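Local coordinates for glycosyl hydrolase, BNR repeat (Ralstonia eutropha, PDB 3B7F), which is a seven-bladed beta-propeller with BNR repeats that is probably a hydrolase, perhaps of glycosides, at residues 245-250 with 263-268; 199-204 with 213-218. All coordinates share one frame; numbering follows the deposited sequence.

Contact 1 (245-250 with 263-268). With EDO (1,2-ethanediol), chain O.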
loop_
_atom_site.group_PDB
_atom_site.type_symbol
_atom_site.label_atom_id
_atom_site.label_comp_id
_atom_site.label_asym_id
_atom_site.label_seq_id
_atom_site.Cartn_x
_atom_site.Cartn_y
_atom_site.Cartn_z
ATOM N N ASP A 245 6.549 -16.596 -3.934
ATOM C CA ASP A 245 7.697 -16.728 -3.016
ATOM C C ASP A 245 8.485 -15.425 -2.884
ATOM O O ASP A 245 9.172 -15.227 -1.874
ATOM C CB ASP A 245 8.680 -17.796 -3.485
ATOM C CG ASP A 245 8.117 -19.203 -3.378
ATOM O OD1 ASP A 245 7.545 -19.565 -2.320
ATOM O OD2 ASP A 245 8.285 -19.944 -4.362
ATOM N N ILE A 246 8.385 -14.551 -3.889
ATOM C CA ILE A 246 9.124 -13.283 -3.899
ATOM C C ILE A 246 8.312 -12.131 -3.298
ATOM O O ILE A 246 7.194 -11.841 -3.741
ATOM C CB ILE A 246 9.591 -12.905 -5.335
ATOM C CG1 ILE A 246 10.159 -14.126 -6.081
ATOM C CG2 ILE A 246 10.598 -11.734 -5.292
ATOM C CD1 ILE A 246 11.243 -14.945 -5.326
ATOM N N LEU A 247 8.885 -11.506 -2.269
ATOM C CA LEU A 247 8.334 -10.335 -1.593
ATOM C C LEU A 247 9.321 -9.177 -1.742
ATOM O O LEU A 247 10.536 -9.385 -1.764
ATOM C CB LEU A 247 8.076 -10.580 -0.097
ATOM C CG LEU A 247 6.816 -11.356 0.321
ATOM C CD1 LEU A 247 6.718 -12.678 -0.369
ATOM C CD2 LEU A 247 6.812 -11.552 1.831
ATOM N N TYR A 248 8.789 -7.974 -1.910
ATOM C CA TYR A 248 9.604 -6.759 -1.946
ATOM C C TYR A 248 9.069 -5.816 -0.895
ATOM O O TYR A 248 7.883 -5.857 -0.564
ATOM C CB TYR A 248 9.596 -6.085 -3.306
ATOM C CG TYR A 248 10.342 -6.824 -4.419
ATOM C CD1 TYR A 248 9.691 -7.761 -5.212
ATOM C CD2 TYR A 248 11.675 -6.520 -4.723
ATOM C CE1 TYR A 248 10.350 -8.401 -6.256
ATOM C CE2 TYR A 248 12.333 -7.141 -5.780
ATOM C CZ TYR A 248 11.663 -8.094 -6.537
ATOM O OH TYR A 248 12.287 -8.747 -7.581
ATOM N N GLN A 249 9.951 -5.025 -0.287
ATOM C CA GLN A 249 9.462 -3.982 0.607
ATOM C C GLN A 249 10.272 -2.702 0.527
ATOM O O GLN A 249 11.475 -2.731 0.263
ATOM C CB GLN A 249 9.364 -4.446 2.083
ATOM C CG GLN A 249 10.684 -4.787 2.774
ATOM C CD GLN A 249 10.601 -4.706 4.275
ATOM O OE1 GLN A 249 10.292 -3.655 4.811
ATOM N NE2 GLN A 249 10.918 -5.806 4.969
ATOM N N GLN A 250 9.574 -1.581 0.723
ATOM C CA GLN A 250 10.184 -0.278 0.942
ATOM C C GLN A 250 10.070 -0.131 2.456
ATOM O O GLN A 250 8.982 -0.174 3.004
ATOM C CB GLN A 250 9.439 0.861 0.246
ATOM C CG GLN A 250 9.993 2.224 0.574
ATOM C CD GLN A 250 11.437 2.482 0.111
ATOM O OE1 GLN A 250 11.654 2.916 -1.023
ATOM N NE2 GLN A 250 12.412 2.317 1.020
ATOM N N GLY A 263 14.123 -17.077 3.395
ATOM C CA GLY A 263 13.723 -16.497 4.683
ATOM C C GLY A 263 14.523 -15.301 5.196
ATOM O O GLY A 263 14.488 -15.019 6.388
ATOM N N VAL A 264 15.203 -14.592 4.291
ATOM C CA VAL A 264 16.002 -13.420 4.613
ATOM C C VAL A 264 15.730 -12.241 3.618
ATOM O O VAL A 264 15.620 -12.428 2.393
ATOM C CB VAL A 264 17.502 -13.811 4.646
ATOM C CG1 VAL A 264 17.954 -14.331 3.280
ATOM C CG2 VAL A 264 18.379 -12.647 5.123
ATOM N N TRP A 265 15.540 -11.055 4.171
ATOM C CA TRP A 265 15.440 -9.825 3.396
ATOM C C TRP A 265 16.859 -9.417 3.051
ATOM O O TRP A 265 17.710 -9.369 3.944
ATOM C CB TRP A 265 14.800 -8.690 4.204
ATOM C CG TRP A 265 13.369 -8.926 4.558
ATOM C CD1 TRP A 265 12.894 -9.345 5.754
ATOM C CD2 TRP A 265 12.227 -8.769 3.697
ATOM N NE1 TRP A 265 11.536 -9.453 5.703
ATOM C CE2 TRP A 265 11.096 -9.122 4.451
ATOM C CE3 TRP A 265 12.054 -8.360 2.369
ATOM C CZ2 TRP A 265 9.794 -9.101 3.918
ATOM C CZ3 TRP A 265 10.766 -8.349 1.836
ATOM C CH2 TRP A 265 9.653 -8.712 2.621
ATOM N N LYS A 266 17.101 -9.152 1.764
ATOM C CA LYS A 266 18.376 -8.680 1.223
ATOM C C LYS A 266 18.186 -7.286 0.656
ATOM O O LYS A 266 17.305 -7.078 -0.155
ATOM C CB LYS A 266 18.861 -9.616 0.130
ATOM C CG LYS A 266 19.232 -10.984 0.673
ATOM C CD LYS A 266 19.764 -11.868 -0.422
ATOM C CE LYS A 266 20.183 -13.232 0.114
ATOM N NZ LYS A 266 20.473 -14.083 -1.055
ATOM N N ARG A 267 19.027 -6.352 1.106
ATOM C CA ARG A 267 18.960 -4.958 0.749
ATOM C C ARG A 267 19.439 -4.620 -0.676
ATOM O O ARG A 267 20.539 -4.097 -0.905
ATOM C CB ARG A 267 19.729 -4.108 1.791
ATOM C CG ARG A 267 19.335 -2.618 1.751
ATOM C CD ARG A 267 19.856 -1.904 2.978
ATOM N NE ARG A 267 19.446 -0.513 2.986
ATOM C CZ ARG A 267 19.557 0.328 4.013
ATOM N NH1 ARG A 267 20.109 -0.023 5.152
ATOM N NH2 ARG A 267 19.140 1.565 3.867
ATOM N N ILE A 268 18.556 -4.915 -1.628
ATOM C CA ILE A 268 18.733 -4.533 -3.028
ATOM C C ILE A 268 18.848 -3.033 -3.195
ATOM O O ILE A 268 19.426 -2.586 -4.162
ATOM C CB ILE A 268 17.615 -5.094 -3.965
ATOM C CG1 ILE A 268 16.187 -4.688 -3.515
ATOM C CG2 ILE A 268 17.770 -6.642 -4.080
ATOM C CD1 ILE A 268 15.056 -5.050 -4.493
HETATM C C1 EDO O . 22.222 -7.700 -1.348
HETATM O O1 EDO O . 22.598 -6.325 -1.231
HETATM C C2 EDO O . 21.177 -7.861 -2.443
HETATM O O2 EDO O . 21.124 -9.205 -2.978
#
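Trp265 turns its indole in from the outermost strand of a four-stranded propeller blade, strand 264-266, onto Leu247 and Gln249 of strand 246-251, the second strand of the same blade. The third, 254-259, runs between them, so the two segments meet through side chains that reach over it, with short axes 8.7 Å apart. Gln249 lies across one face of the indole: its NE2 sits 3.3 Å above the ring plane over its centre, nearest to Trp265 CE2 at 3.4 Å. The amide stands almost upright on the ring, the two planes 80° apart, while Gln249 CG makes a CH-pi contact with the six-membered ring, 4.0 Å from its centroid. Gln249 reaches this position with CG between its backbone N and carbonyl carbon (chi1 65°); its OE1 is held by Asn251. Leu247 meets the far end of the indole, CB lying 3.7 Å from Trp265 CH2 in an oblique approach. At the other end of the ring system Trp265 NE1 donates a hydrogen bond to Leu214 O, in the loop that leaves the preceding blade, which helps fix the indole's rotation. Tyr248 leaves the strand away from 263-268, yet its ring swings back to Ile268, and its OH is hydrogen-bonded to Pro290 O. Ile268 CD1 comes in at the edge of the phenol, in the ring plane, 3.7 Å from Tyr248 CE2.

Contact 2 (199-204 with 213-218). With EDO (1,2-ethanediol), chain F; EDO (1,2-ethanediol), chain R.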
loop_
_atom_site.group_PDB
_atom_site.type_symbol
_atom_site.label_atom_id
_atom_site.label_comp_id
_atom_site.label_asym_id
_atom_site.label_seq_id
_atom_site.Cartn_x
_atom_site.Cartn_y
_atom_site.Cartn_z
ATOM N N GLY A 199 6.856 -2.262 14.090
ATOM C CA GLY A 199 6.691 -3.667 14.464
ATOM C C GLY A 199 7.402 -4.609 13.523
ATOM O O GLY A 199 8.075 -5.524 13.971
ATOM N N GLY A 200 7.214 -4.421 12.218
ATOM C CA GLY A 200 7.824 -5.263 11.217
ATOM C C GLY A 200 6.831 -5.999 10.355
ATOM O O GLY A 200 5.626 -5.678 10.349
ATOM N N VAL A 201 7.374 -6.965 9.612
ATOM C CA VAL A 201 6.604 -7.881 8.801
ATOM C C VAL A 201 6.350 -9.106 9.669
ATOM O O VAL A 201 7.229 -9.542 10.434
ATOM C CB VAL A 201 7.300 -8.315 7.500
ATOM C CG1 VAL A 201 6.413 -9.335 6.710
ATOM C CG2 VAL A 201 7.644 -7.117 6.664
ATOM N N PHE A 202 5.127 -9.629 9.570
ATOM C CA PHE A 202 4.710 -10.782 10.312
ATOM C C PHE A 202 4.005 -11.702 9.363
ATOM O O PHE A 202 3.392 -11.244 8.396
ATOM C CB PHE A 202 3.791 -10.384 11.461
ATOM C CG PHE A 202 4.471 -9.586 12.519
ATOM C CD1 PHE A 202 4.595 -8.212 12.398
ATOM C CD2 PHE A 202 4.995 -10.205 13.652
ATOM C CE1 PHE A 202 5.233 -7.463 13.372
ATOM C CE2 PHE A 202 5.642 -9.441 14.640
ATOM C CZ PHE A 202 5.747 -8.066 14.494
ATOM N N GLU A 203 4.083 -12.998 9.675
ATOM C CA GLU A 203 3.533 -14.070 8.870
ATOM C C GLU A 203 2.648 -15.015 9.676
ATOM O O GLU A 203 2.966 -15.354 10.831
ATOM C CB GLU A 203 4.687 -14.908 8.316
ATOM C CG GLU A 203 4.265 -16.050 7.393
ATOM C CD GLU A 203 5.422 -16.831 6.870
ATOM O OE1 GLU A 203 6.355 -17.106 7.656
ATOM O OE2 GLU A 203 5.375 -17.191 5.675
ATOM N N SER A 204 1.579 -15.478 9.023
ATOM C CA SER A 204 0.694 -16.510 9.537
ATOM C C SER A 204 0.611 -17.574 8.451
ATOM O O SER A 204 0.653 -17.241 7.269
ATOM C CB SER A 204 -0.707 -15.977 9.826
ATOM O OG SER A 204 -1.524 -16.976 10.399
ATOM N N PRO A 213 7.203 -13.082 13.770
ATOM C CA PRO A 213 7.920 -12.023 13.020
ATOM C C PRO A 213 8.740 -12.570 11.858
ATOM O O PRO A 213 9.185 -13.700 11.922
ATOM C CB PRO A 213 8.822 -11.392 14.074
ATOM C CG PRO A 213 9.019 -12.470 15.094
ATOM C CD PRO A 213 7.732 -13.227 15.141
ATOM N N LEU A 214 8.864 -11.782 10.784
ATOM C CA LEU A 214 9.667 -12.142 9.617
ATOM C C LEU A 214 10.402 -10.883 9.141
ATOM O O LEU A 214 10.008 -10.238 8.177
ATOM C CB LEU A 214 8.778 -12.737 8.524
ATOM C CG LEU A 214 9.449 -13.338 7.292
ATOM C CD1 LEU A 214 10.360 -14.495 7.672
ATOM C CD2 LEU A 214 8.375 -13.792 6.322
ATOM N N ASN A 215 11.437 -10.517 9.885
ATOM C CA ASN A 215 12.250 -9.339 9.637
ATOM C C ASN A 215 13.730 -9.620 9.441
ATOM O O ASN A 215 14.486 -8.694 9.348
ATOM C CB ASN A 215 12.070 -8.396 10.817
ATOM C CG ASN A 215 10.657 -7.957 10.966
ATOM O OD1 ASN A 215 10.155 -7.272 10.094
ATOM N ND2 ASN A 215 9.991 -8.349 12.053
ATOM N N ARG A 216 14.137 -10.876 9.281
ATOM C CA ARG A 216 15.557 -11.205 9.201
ATOM C C ARG A 216 16.208 -10.590 7.966
ATOM O O ARG A 216 15.690 -10.738 6.860
ATOM C CB ARG A 216 15.754 -12.720 9.179
ATOM C CG ARG A 216 17.219 -13.218 9.227
ATOM C CD ARG A 216 17.248 -14.757 9.142
ATOM N NE ARG A 216 18.615 -15.275 9.113
ATOM N N GLY A 217 17.345 -9.923 8.184
ATOM C CA GLY A 217 18.127 -9.256 7.144
ATOM C C GLY A 217 17.795 -7.785 6.956
ATOM O O GLY A 217 18.523 -7.059 6.281
ATOM N N CYS A 218 16.727 -7.326 7.600
ATOM C CA CYS A 218 16.246 -5.953 7.491
ATOM C C CYS A 218 16.825 -5.068 8.595
ATOM O O CYS A 218 16.770 -5.430 9.744
ATOM C CB CYS A 218 14.717 -6.010 7.582
ATOM S SG CYS A 218 13.856 -4.524 7.252
HETATM C C1 EDO F . 13.129 -12.518 12.358
HETATM O O1 EDO F . 12.022 -11.729 12.818
HETATM C C2 EDO F . 12.700 -13.830 11.713
HETATM O O2 EDO F . 12.792 -13.835 10.281
HETATM C C1 EDO R . 17.442 -7.796 11.266
HETATM O O1 EDO R . 17.020 -6.839 12.265
HETATM C C2 EDO R . 17.730 -9.171 11.842
HETATM O O2 EDO R . 18.629 -9.863 10.967
#
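Val201 is gripped at both ends of its backbone by the chain that leaves strand 212-213. Its N donates a hydrogen bond to Asn215 OD1 at 2.8 Å, nearly straight at 165°. Its O accepts a second hydrogen bond from Leu214 N, also 2.8 Å long. A side-chain amide oxygen thus continues the strand pairing where the backbone of 213-218 turns off. Gly200 CA lies 3.3 Å from Asn215 OD1. Beside these bonds Phe202 and Pro213 form an antiparallel non-hydrogen-bonded pair, their side chains on one face of the sheet. The two side chains approach each other at a slant, Phe202 CD2 lying 3.5 Å from Pro213 CA.

Farther out, Asn215 ND2 is hydrogen-bonded to Glu229 O, which helps set the amide's rotation, and a type II turn from Asn215 to Cys218 carries the chain away. Glu203 extends past Leu214, its OE2 hydrogen-bonded to His191 and its OE1 in a salt bridge with Arg260. Gly199 and Gly200 form a classic beta bulge opposite Met196. Phe202 also packs on Ile194 and Met196 of strand 192-197 and meets the ring of Trp165, while Leu214 rests on Met258 of strand 254-259 in the next blade.

Overall arrangement
After the sheets that come earlier in the chain, strand 200-204 leads into contact 2, which closes the short loop back to 213-218, pairing the third strand of its blade with the outermost one. The chain then crosses through a long loop to strand 234-239 and starts the next blade, where contact 1 joins the second strand to the outer one over the third. The contacts follow in series, neither nested nor crossed, with centres 10 Å apart on the same side of the chain's centre. They meet at the seam between blades: besides its indole bond, Trp265 probably uses its backbone N to hold Arg216 O at 2.7 Å, so the loop leaving one blade is tied to the outer strand of the next.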